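Local coordinates for major exported Hcp3 protein (Pseudomonas aeruginosa, PDB 3HE1), which probably forms hexameric rings that serve as the secreted tube component of a type VI secretion system, at residues Y132-K146 with E164-E178. Numbering follows the deposited sequence.
Sequences YYTTVLEDAIIVDIK and EDVHFTYRKITWTHE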
ATOM      1  N   TYR A 132     -23.811 -21.960  10.048  1.00 47.81           N
ATOM      2  CA  TYR A 132     -22.925 -22.886  10.739  1.00 38.15           C
ATOM      3  C   TYR A 132     -22.205 -22.251  11.937  1.00 35.06           C
ATOM      4  O   TYR A 132     -21.560 -22.959  12.701  1.00 28.94           O
ATOM      5  CB  TYR A 132     -21.894 -23.451   9.761  1.00 27.23           C
ATOM      6  CG  TYR A 132     -20.801 -22.458   9.475  1.00 25.65           C
ATOM      7  CD1 TYR A 132     -19.552 -22.588  10.067  1.00 20.74           C
ATOM      8  CD2 TYR A 132     -21.030 -21.366   8.646  1.00 36.12           C
ATOM      9  CE1 TYR A 132     -18.552 -21.668   9.832  1.00 32.17           C
ATOM     10  CE2 TYR A 132     -20.032 -20.435   8.399  1.00 41.31           C
ATOM     11  CZ  TYR A 132     -18.794 -20.592   8.999  1.00 31.59           C
ATOM     12  OH  TYR A 132     -17.796 -19.677   8.764  1.00 26.12           O
ATOM     13  N   TYR A 133     -22.306 -20.931  12.100  1.00 24.14           N
ATOM     14  CA  TYR A 133     -21.653 -20.237  13.220  1.00 16.44           C
ATOM     15  C   TYR A 133     -22.528 -19.070  13.692  1.00 39.77           C
ATOM     16  O   TYR A 133     -23.196 -18.431  12.871  1.00 36.77           O
ATOM     17  CB  TYR A 133     -20.291 -19.706  12.774  1.00 18.77           C
ATOM     18  CG  TYR A 133     -19.283 -19.448  13.874  1.00 18.16           C
ATOM     19  CD1 TYR A 133     -18.586 -20.493  14.460  1.00 25.65           C
ATOM     20  CD2 TYR A 133     -18.987 -18.153  14.288  1.00 29.02           C
ATOM     21  CE1 TYR A 133     -17.649 -20.255  15.460  1.00 32.65           C
ATOM     22  CE2 TYR A 133     -18.054 -17.909  15.275  1.00 21.17           C
ATOM     23  CZ  TYR A 133     -17.391 -18.962  15.858  1.00 22.47           C
ATOM     24  OH  TYR A 133     -16.464 -18.732  16.843  1.00 29.56           O
ATOM     25  N   THR A 134     -22.532 -18.794  15.000  1.00 31.10           N
ATOM     26  CA  THR A 134     -23.194 -17.595  15.533  1.00 22.79           C
ATOM     27  C   THR A 134     -22.317 -16.795  16.487  1.00 26.61           C
ATOM     28  O   THR A 134     -21.595 -17.347  17.312  1.00 29.95           O
ATOM     29  CB  THR A 134     -24.507 -17.918  16.232  1.00 20.58           C
ATOM     30  OG1 THR A 134     -25.372 -18.596  15.312  1.00 28.32           O
ATOM     31  CG2 THR A 134     -25.197 -16.641  16.714  1.00 25.22           C
ATOM     32  N   THR A 135     -22.361 -15.483  16.317  1.00 35.05           N
ATOM     33  CA  THR A 135     -21.748 -14.544  17.239  1.00 33.97           C
ATOM     34  C   THR A 135     -22.886 -13.700  17.790  1.00 27.25           C
ATOM     35  O   THR A 135     -23.744 -13.246  17.040  1.00 30.98           O
ATOM     36  CB  THR A 135     -20.766 -13.610  16.521  1.00 25.42           C
ATOM     37  OG1 THR A 135     -19.741 -14.384  15.885  1.00 24.45           O
ATOM     38  CG2 THR A 135     -20.147 -12.624  17.516  1.00 21.15           C
ATOM     39  N   VAL A 136     -22.908 -13.489  19.095  1.00 31.13           N
ATOM     40  CA  VAL A 136     -24.029 -12.787  19.690  1.00 32.23           C
ATOM     41  C   VAL A 136     -23.604 -11.824  20.782  1.00 29.80           C
ATOM     42  O   VAL A 136     -22.905 -12.214  21.724  1.00 32.20           O
ATOM     43  CB  VAL A 136     -25.018 -13.784  20.279  1.00 17.40           C
ATOM     44  CG1 VAL A 136     -26.012 -13.070  21.163  1.00 31.39           C
ATOM     45  CG2 VAL A 136     -25.738 -14.520  19.163  1.00 38.08           C
ATOM     46  N   LEU A 137     -24.034 -10.571  20.659  1.00 17.00           N
ATOM     47  CA  LEU A 137     -23.816  -9.596  21.722  1.00 21.85           C
ATOM     48  C   LEU A 137     -25.045  -9.453  22.603  1.00 29.26           C
ATOM     49  O   LEU A 137     -26.172  -9.462  22.119  1.00 31.06           O
ATOM     50  CB  LEU A 137     -23.436  -8.232  21.168  1.00 26.38           C
ATOM     51  CG  LEU A 137     -22.379  -8.262  20.064  1.00 51.81           C
ATOM     52  CD1 LEU A 137     -21.912  -6.838  19.745  1.00 39.64           C
ATOM     53  CD2 LEU A 137     -21.208  -9.157  20.462  1.00 33.58           C
ATOM     54  N   GLU A 138     -24.799  -9.346  23.908  1.00 30.59           N
ATOM     55  CA  GLU A 138     -25.818  -9.000  24.890  1.00 43.66           C
ATOM     56  C   GLU A 138     -25.500  -7.602  25.424  1.00 47.83           C
ATOM     57  O   GLU A 138     -24.335  -7.276  25.668  1.00 38.80           O
ATOM     58  CB  GLU A 138     -25.863 -10.033  26.038  1.00 21.60           C
ATOM     59  CG  GLU A 138     -25.916 -11.483  25.546  1.00 41.65           C
ATOM     60  CD  GLU A 138     -26.516 -12.469  26.540  1.00 51.74           C
ATOM     61  OE1 GLU A 138     -27.047 -12.040  27.589  1.00 59.57           O
ATOM     62  OE2 GLU A 138     -26.462 -13.687  26.253  1.00 48.15           O
ATOM     63  N   ASP A 139     -26.538  -6.779  25.579  1.00 69.12           N
ATOM     64  CA  ASP A 139     -26.428  -5.422  26.133  1.00 49.37           C
ATOM     65  C   ASP A 139     -25.328  -4.577  25.496  1.00 30.59           C
ATOM     66  O   ASP A 139     -24.540  -3.926  26.179  1.00 31.18           O
ATOM     67  CB  ASP A 139     -26.297  -5.456  27.659  1.00 43.60           C
ATOM     68  CG  ASP A 139     -27.442  -6.216  28.327  1.00 39.35           C
ATOM     69  OD1 ASP A 139     -28.360  -6.685  27.614  1.00 43.58           O
ATOM     70  OD2 ASP A 139     -27.420  -6.355  29.568  1.00 40.88           O
ATOM     71  N   ALA A 140     -25.328  -4.572  24.167  1.00 40.76           N
ATOM     72  CA  ALA A 140     -24.328  -3.876  23.390  1.00 15.31           C
ATOM     73  C   ALA A 140     -24.676  -2.406  23.224  1.00 27.35           C
ATOM     74  O   ALA A 140     -25.818  -1.991  23.417  1.00 28.22           O
ATOM     75  CB  ALA A 140     -24.155  -4.555  22.026  1.00 20.61           C
ATOM     76  N   ILE A 141     -23.668  -1.616  22.875  1.00 29.66           N
ATOM     77  CA  ILE A 141     -23.822  -0.184  22.672  1.00 29.46           C
ATOM     78  C   ILE A 141     -23.072   0.185  21.394  1.00 28.80           C
ATOM     79  O   ILE A 141     -21.943  -0.263  21.187  1.00 28.61           O
ATOM     80  CB  ILE A 141     -23.278   0.598  23.884  1.00 21.96           C
ATOM     81  CG1 ILE A 141     -24.171   0.352  25.107  1.00 25.40           C
ATOM     82  CG2 ILE A 141     -23.208   2.063  23.564  1.00 23.44           C
ATOM     83  CD1 ILE A 141     -23.448   0.318  26.447  1.00 17.38           C
ATOM     84  N   ILE A 142     -23.694   0.963  20.511  1.00 25.54           N
ATOM     85  CA  ILE A 142     -22.997   1.366  19.281  1.00 28.80           C
ATOM     86  C   ILE A 142     -22.048   2.555  19.517  1.00 45.41           C
ATOM     87  O   ILE A 142     -22.490   3.652  19.860  1.00 53.67           O
ATOM     88  CB  ILE A 142     -23.980   1.725  18.160  1.00 32.10           C
ATOM     89  CG1 ILE A 142     -25.021   0.621  18.003  1.00 26.45           C
ATOM     90  CG2 ILE A 142     -23.229   1.982  16.851  1.00 38.84           C
ATOM     91  CD1 ILE A 142     -25.866   0.776  16.750  1.00 32.69           C
ATOM     92  N   VAL A 143     -20.748   2.348  19.315  1.00 35.71           N
ATOM     93  CA  VAL A 143     -19.778   3.355  19.718  1.00 18.57           C
ATOM     94  C   VAL A 143     -19.297   4.280  18.603  1.00 30.72           C
ATOM     95  O   VAL A 143     -18.762   5.348  18.877  1.00 37.98           O
ATOM     96  CB  VAL A 143     -18.596   2.728  20.466  1.00 33.52           C
ATOM     97  CG1 VAL A 143     -19.015   2.408  21.895  1.00 33.44           C
ATOM     98  CG2 VAL A 143     -18.133   1.473  19.760  1.00 30.01           C
ATOM     99  N   ASP A 144     -19.497   3.877  17.351  1.00 34.03           N
ATOM    100  CA  ASP A 144     -19.219   4.746  16.214  0.61 32.46           C
ATOM    101  C   ASP A 144     -19.672   4.147  14.899  1.00 28.58           C
ATOM    102  O   ASP A 144     -19.790   2.933  14.747  1.00 29.99           O
ATOM    103  CB  ASP A 144     -17.748   5.192  16.139  0.40 32.24           C
ATOM    104  CG  ASP A 144     -16.794   4.213  16.784  0.94 29.11           C
ATOM    105  OD1 ASP A 144     -15.840   4.676  17.439  0.58 39.35           O
ATOM    106  OD2 ASP A 144     -16.987   2.990  16.641  0.50 27.29           O
ATOM    107  N   ILE A 145     -19.998   5.039  13.970  1.00 35.09           N
ATOM    108  CA  ILE A 145     -20.398   4.657  12.619  1.00 31.98           C
ATOM    109  C   ILE A 145     -19.624   5.496  11.603  1.00 23.84           C
ATOM    110  O   ILE A 145     -19.290   6.649  11.851  1.00 32.31           O
ATOM    111  CB  ILE A 145     -21.928   4.782  12.394  1.00 35.62           C
ATOM    112  CG1 ILE A 145     -22.683   3.787  13.277  1.00 36.58           C
ATOM    113  CG2 ILE A 145     -22.292   4.549  10.929  1.00 45.11           C
ATOM    114  CD1 ILE A 145     -24.143   3.660  12.928  1.00 33.52           C
ATOM    115  N   LYS A 146     -19.307   4.879  10.477  1.00 31.84           N
ATOM    116  CA  LYS A 146     -18.639   5.553   9.377  1.00 33.99           C
ATOM    117  C   LYS A 146     -19.405   5.235   8.097  1.00 44.37           C
ATOM    118  O   LYS A 146     -19.615   4.064   7.755  1.00 30.39           O
ATOM    119  CB  LYS A 146     -17.172   5.099   9.256  1.00 40.15           C
ATOM    120  CG  LYS A 146     -16.600   5.192   7.833  1.00 37.30           C
ATOM    121  CD  LYS A 146     -15.076   5.099   7.807  1.00 50.36           C
ATOM    122  CE  LYS A 146     -14.531   5.189   6.378  1.00 67.97           C
ATOM    123  NZ  LYS A 146     -13.113   5.667   6.303  1.00 52.70           N
ATOM    124  N   GLU A 164     -21.013   1.219   5.040  1.00 30.76           N
ATOM    125  CA  GLU A 164     -21.284   1.682   6.382  1.00 34.29           C
ATOM    126  C   GLU A 164     -20.794   0.662   7.405  1.00 37.19           C
ATOM    127  O   GLU A 164     -21.322  -0.447   7.501  1.00 34.87           O
ATOM    128  CB  GLU A 164     -22.779   1.931   6.513  1.00 28.96           C
ATOM    129  CG  GLU A 164     -23.284   2.172   7.910  1.00 45.69           C
ATOM    130  CD  GLU A 164     -24.744   2.612   7.910  1.00 58.89           C
ATOM    131  OE1 GLU A 164     -24.991   3.831   7.717  1.00 34.79           O
ATOM    132  OE2 GLU A 164     -25.635   1.740   8.095  1.00 22.62           O
ATOM    133  N   ASP A 165     -19.763   1.044   8.148  1.00 23.39           N
ATOM    134  CA  ASP A 165     -19.222   0.224   9.223  1.00 33.69           C
ATOM    135  C   ASP A 165     -19.819   0.646  10.547  1.00 26.13           C
ATOM    136  O   ASP A 165     -19.875   1.834  10.845  1.00 22.46           O
ATOM    137  CB  ASP A 165     -17.708   0.412   9.337  1.00 32.23           C
ATOM    138  CG  ASP A 165     -16.980   0.150   8.040  1.00 16.65           C
ATOM    139  OD1 ASP A 165     -17.506  -0.584   7.176  1.00 26.09           O
ATOM    140  OD2 ASP A 165     -15.859   0.674   7.902  1.00 25.51           O
ATOM    141  N   VAL A 166     -20.217  -0.324  11.364  1.00 26.47           N
ATOM    142  CA  VAL A 166     -20.732  -0.017  12.696  1.00 25.08           C
ATOM    143  C   VAL A 166     -19.992  -0.771  13.799  1.00 32.04           C
ATOM    144  O   VAL A 166     -19.709  -1.956  13.655  1.00 26.16           O
ATOM    145  CB  VAL A 166     -22.233  -0.313  12.795  1.00 38.43           C
ATOM    146  CG1 VAL A 166     -22.747   0.017  14.190  1.00 25.46           C
ATOM    147  CG2 VAL A 166     -22.989   0.477  11.732  1.00 40.71           C
ATOM    148  N   HIS A 167     -19.692  -0.072  14.896  1.00 30.83           N
ATOM    149  CA  HIS A 167     -18.949  -0.645  16.022  1.00 35.98           C
ATOM    150  C   HIS A 167     -19.773  -0.748  17.290  1.00 44.76           C
ATOM    151  O   HIS A 167     -20.390   0.224  17.721  1.00 43.47           O
ATOM    152  CB  HIS A 167     -17.733   0.201  16.346  1.00 25.10           C
ATOM    153  CG  HIS A 167     -16.895   0.518  15.167  1.00 19.78           C
ATOM    154  ND1 HIS A 167     -15.521   0.503  15.204  1.00 38.48           N
ATOM    155  CD2 HIS A 167     -17.235   0.859  13.895  1.00 33.39           C
ATOM    156  CE1 HIS A 167     -15.045   0.832  14.016  1.00 56.23           C
ATOM    157  NE2 HIS A 167     -16.069   1.047  13.204  1.00 50.95           N
ATOM    158  N   PHE A 168     -19.742  -1.929  17.898  1.00 43.57           N
ATOM    159  CA  PHE A 168     -20.448  -2.179  19.136  1.00 15.43           C
ATOM    160  C   PHE A 168     -19.461  -2.551  20.236  1.00 41.86           C
ATOM    161  O   PHE A 168     -18.534  -3.331  20.022  1.00 35.96           O
ATOM    162  CB  PHE A 168     -21.409  -3.352  18.980  1.00 22.05           C
ATOM    163  CG  PHE A 168     -22.203  -3.349  17.703  1.00 30.58           C
ATOM    164  CD1 PHE A 168     -23.541  -2.955  17.703  1.00 35.42           C
ATOM    165  CD2 PHE A 168     -21.634  -3.788  16.510  1.00 29.61           C
ATOM    166  CE1 PHE A 168     -24.299  -2.975  16.528  1.00 15.68           C
ATOM    167  CE2 PHE A 168     -22.373  -3.808  15.335  1.00 22.67           C
ATOM    168  CZ  PHE A 168     -23.714  -3.406  15.347  1.00 21.46           C
ATOM    169  N   THR A 169     -19.659  -1.992  21.418  1.00 27.45           N
ATOM    170  CA  THR A 169     -19.147  -2.624  22.605  1.00 27.56           C
ATOM    171  C   THR A 169     -20.321  -3.451  23.139  1.00 36.35           C
ATOM    172  O   THR A 169     -21.389  -3.472  22.518  1.00 31.44           O
ATOM    173  CB  THR A 169     -18.617  -1.609  23.623  1.00 15.24           C
ATOM    174  OG1 THR A 169     -19.691  -0.782  24.087  1.00 28.17           O
ATOM    175  CG2 THR A 169     -17.519  -0.753  22.976  1.00 18.91           C
ATOM    176  N   TYR A 170     -20.111  -4.155  24.249  1.00 36.30           N
ATOM    177  CA  TYR A 170     -21.094  -5.102  24.779  1.00 35.08           C
ATOM    178  C   TYR A 170     -20.656  -5.613  26.144  1.00 16.59           C
ATOM    179  O   TYR A 170     -19.494  -5.504  26.522  1.00 27.57           O
ATOM    180  CB  TYR A 170     -21.219  -6.307  23.856  1.00 39.60           C
ATOM    181  CG  TYR A 170     -19.871  -6.906  23.564  1.00 37.03           C
ATOM    182  CD1 TYR A 170     -19.238  -7.728  24.486  1.00 40.40           C
ATOM    183  CD2 TYR A 170     -19.213  -6.618  22.381  1.00 30.61           C
ATOM    184  CE1 TYR A 170     -17.993  -8.262  24.223  1.00 21.35           C
ATOM    185  CE2 TYR A 170     -17.976  -7.147  22.109  1.00 35.41           C
ATOM    186  CZ  TYR A 170     -17.367  -7.968  23.030  1.00 35.55           C
ATOM    187  OH  TYR A 170     -16.121  -8.486  22.750  1.00 39.31           O
ATOM    188  N   ARG A 171     -21.599  -6.184  26.874  1.00 24.18           N
ATOM    189  CA  ARG A 171     -21.309  -6.735  28.180  1.00 28.70           C
ATOM    190  C   ARG A 171     -20.867  -8.193  28.031  1.00 26.64           C
ATOM    191  O   ARG A 171     -20.223  -8.753  28.912  1.00 22.14           O
ATOM    192  CB  ARG A 171     -22.540  -6.616  29.084  1.00 32.31           C
ATOM    193  CG  ARG A 171     -22.500  -7.507  30.317  1.00 48.72           C
ATOM    194  CD  ARG A 171     -23.869  -7.654  30.985  1.00 54.01           C
ATOM    195  NE  ARG A 171     -24.910  -8.243  30.132  1.00 48.89           N
ATOM    196  CZ  ARG A 171     -25.368  -9.492  30.238  1.00 55.48           C
ATOM    197  NH1 ARG A 171     -24.869 -10.317  31.149  1.00 80.40           N
ATOM    198  NH2 ARG A 171     -26.329  -9.919  29.427  1.00 41.97           N
ATOM    199  N   LYS A 172     -21.182  -8.801  26.895  1.00 22.11           N
ATOM    200  CA  LYS A 172     -20.927 -10.214  26.748  1.00 24.81           C
ATOM    201  C   LYS A 172     -21.128 -10.651  25.325  1.00 21.13           C
ATOM    202  O   LYS A 172     -21.953 -10.115  24.608  1.00 27.60           O
ATOM    203  CB  LYS A 172     -21.862 -11.004  27.665  1.00 39.39           C
ATOM    204  CG  LYS A 172     -21.692 -12.515  27.637  1.00 34.47           C
ATOM    205  CD  LYS A 172     -22.661 -13.173  28.612  1.00 33.07           C
ATOM    206  CE  LYS A 172     -22.637 -14.687  28.500  1.00 20.61           C
ATOM    207  NZ  LYS A 172     -23.619 -15.298  29.418  1.00 30.39           N
ATOM    208  N   ILE A 173     -20.380 -11.667  24.937  1.00 29.61           N
ATOM    209  CA  ILE A 173     -20.403 -12.150  23.584  1.00 38.81           C
ATOM    210  C   ILE A 173     -20.307 -13.648  23.660  1.00 32.46           C
ATOM    211  O   ILE A 173     -19.633 -14.201  24.530  1.00 28.97           O
ATOM    212  CB  ILE A 173     -19.191 -11.645  22.841  1.00 24.96           C
ATOM    213  CG1 ILE A 173     -19.110 -12.264  21.447  1.00 29.57           C
ATOM    214  CG2 ILE A 173     -17.978 -11.970  23.653  1.00 34.58           C
ATOM    215  CD1 ILE A 173     -18.099 -11.576  20.540  1.00 30.23           C
ATOM    216  N   THR A 174     -21.012 -14.305  22.756  1.00 24.47           N
ATOM    217  CA  THR A 174     -21.064 -15.743  22.750  1.00 35.27           C
ATOM    218  C   THR A 174     -20.762 -16.192  21.335  1.00 39.89           C
ATOM    219  O   THR A 174     -21.286 -15.626  20.367  1.00 24.60           O
ATOM    220  CB  THR A 174     -22.447 -16.258  23.219  1.00 29.21           C
ATOM    221  OG1 THR A 174     -22.755 -15.694  24.495  1.00 37.21           O
ATOM    222  CG2 THR A 174     -22.445 -17.776  23.350  1.00 53.86           C
ATOM    223  N   TRP A 175     -19.880 -17.180  21.223  1.00 40.64           N
ATOM    224  CA  TRP A 175     -19.538 -17.775  19.942  1.00 31.48           C
ATOM    225  C   TRP A 175     -19.991 -19.219  19.963  1.00 34.29           C
ATOM    226  O   TRP A 175     -19.600 -19.984  20.838  1.00 27.11           O
ATOM    227  CB  TRP A 175     -18.033 -17.748  19.705  1.00 30.88           C
ATOM    228  CG  TRP A 175     -17.348 -16.423  19.904  1.00 27.67           C
ATOM    229  CD1 TRP A 175     -17.087 -15.467  18.949  1.00 27.27           C
ATOM    230  CD2 TRP A 175     -16.787 -15.932  21.123  1.00 32.70           C
ATOM    231  NE1 TRP A 175     -16.411 -14.410  19.512  1.00 20.08           N
ATOM    232  CE2 TRP A 175     -16.218 -14.671  20.849  1.00 28.30           C
ATOM    233  CE3 TRP A 175     -16.719 -16.434  22.432  1.00 25.88           C
ATOM    234  CZ2 TRP A 175     -15.590 -13.906  21.832  1.00 50.37           C
ATOM    235  CZ3 TRP A 175     -16.099 -15.673  23.410  1.00 17.74           C
ATOM    236  CH2 TRP A 175     -15.541 -14.424  23.106  1.00 30.32           C
ATOM    237  N   THR A 176     -20.805 -19.596  18.992  1.00 22.06           N
ATOM    238  CA  THR A 176     -21.293 -20.956  18.909  1.00 29.64           C
ATOM    239  C   THR A 176     -21.029 -21.515  17.531  1.00 30.72           C
ATOM    240  O   THR A 176     -21.252 -20.828  16.540  1.00 22.96           O
ATOM    241  CB  THR A 176     -22.784 -20.983  19.101  1.00 25.10           C
ATOM    242  OG1 THR A 176     -23.115 -20.286  20.309  1.00 29.87           O
ATOM    243  CG2 THR A 176     -23.265 -22.417  19.164  1.00 40.41           C
ATOM    244  N   HIS A 177     -20.546 -22.750  17.465  1.00 34.82           N
ATOM    245  CA  HIS A 177     -20.492 -23.455  16.194  1.00 30.46           C
ATOM    246  C   HIS A 177     -21.760 -24.296  16.099  1.00 27.92           C
ATOM    247  O   HIS A 177     -22.027 -25.097  16.988  1.00 35.71           O
ATOM    248  CB  HIS A 177     -19.235 -24.324  16.075  1.00 27.03           C
ATOM    249  CG  HIS A 177     -19.063 -24.931  14.719  1.00 20.18           C
ATOM    250  ND1 HIS A 177     -17.969 -24.683  13.919  1.00 28.71           N
ATOM    251  CD2 HIS A 177     -19.879 -25.738  13.998  1.00 22.15           C
ATOM    252  CE1 HIS A 177     -18.108 -25.330  12.774  1.00 46.65           C
ATOM    253  NE2 HIS A 177     -19.260 -25.979  12.796  1.00 26.60           N
ATOM    254  N   GLU A 178     -22.530 -24.103  15.023  1.00 46.24           N
ATOM    255  CA  GLU A 178     -23.911 -24.611  14.902  1.00 32.39           C
ATOM    256  C   GLU A 178     -24.059 -26.037  14.374  1.00 34.56           C
ATOM    257  O   GLU A 178     -25.082 -26.686  14.621  1.00 49.00           O
ATOM    258  CB  GLU A 178     -24.769 -23.685  14.024  1.00 22.21           C
ATOM    259  CG  GLU A 178     -24.955 -22.274  14.565  1.00 30.19           C
ATOM    260  CD  GLU A 178     -25.735 -22.232  15.869  1.00 26.79           C
ATOM    261  OE1 GLU A 178     -26.270 -23.275  16.289  1.00 36.08           O
ATOM    262  OE2 GLU A 178     -25.819 -21.147  16.478  1.00 31.61           O
TER
HETATM  263  O   HOH W   1     -23.374 -17.806  19.678  1.00 21.49           O
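With CG set beside the backbone N (chi1 -45°) and CD1 anti to CA, Leu137 spreads its two methyls toward Phe168, Tyr170 and Ile173: CD1 meets Phe168 CB at 3.6 Å, while CD2 makes an off-centre CH-pi contact with the Tyr170 ring and also touches Ile173 CG1. Tyr170 has CG between its backbone N and carbonyl carbon (chi1 52°), which turns the ring to Leu137 CD2; its CB packs on that of Ala140, and its hydroxyl is bonded to His87. At the outer side of the same corner, Arg171 bends at chi3 and splits its guanidinium between two acids. Arg171 NH2 reaches Glu138 OE1 at 2.9 Å near the guanidinium plane, and Arg171 NE lies 3.2 Å from Asp139 OD2; both are salt bridges, but weak, bent hydrogen bonds.

These groups surround the point where two antiparallel strand pairs, 132-137 with 172-177 and 140-146 with 164-169, break direction together within the curled beta-barrel of the Hcp family. Asp139 and Ala140 form a G1 beta bulge opposite Leu113, and backbone bonding resumes at Ile141 and Thr169.

Beyond the bulge, Val166 wedges between Ile142 and Ile145, with the Ile142 CG2 to Val166 CG1 approach tight at 3.3 Å; helix 100-109 packs on both isoleucines. In the other arm, Tyr133 and Trp175 run side by side, Tyr133 OH lying 3.4 Å from Trp175 CB, and Thr176 O sits over one face of the tyrosine ring. Tyr132 turns its edge to the face of His177, planes at 75°, and that face also receives Tyr132 O, 3.5 Å from His177 CD2. Both side chains bond to a second subunit, Tyr132 OH to its His162 and His177 NE2 to the carbonyl of its Asp47, whereas residues 144-146 continue the sheet into a third.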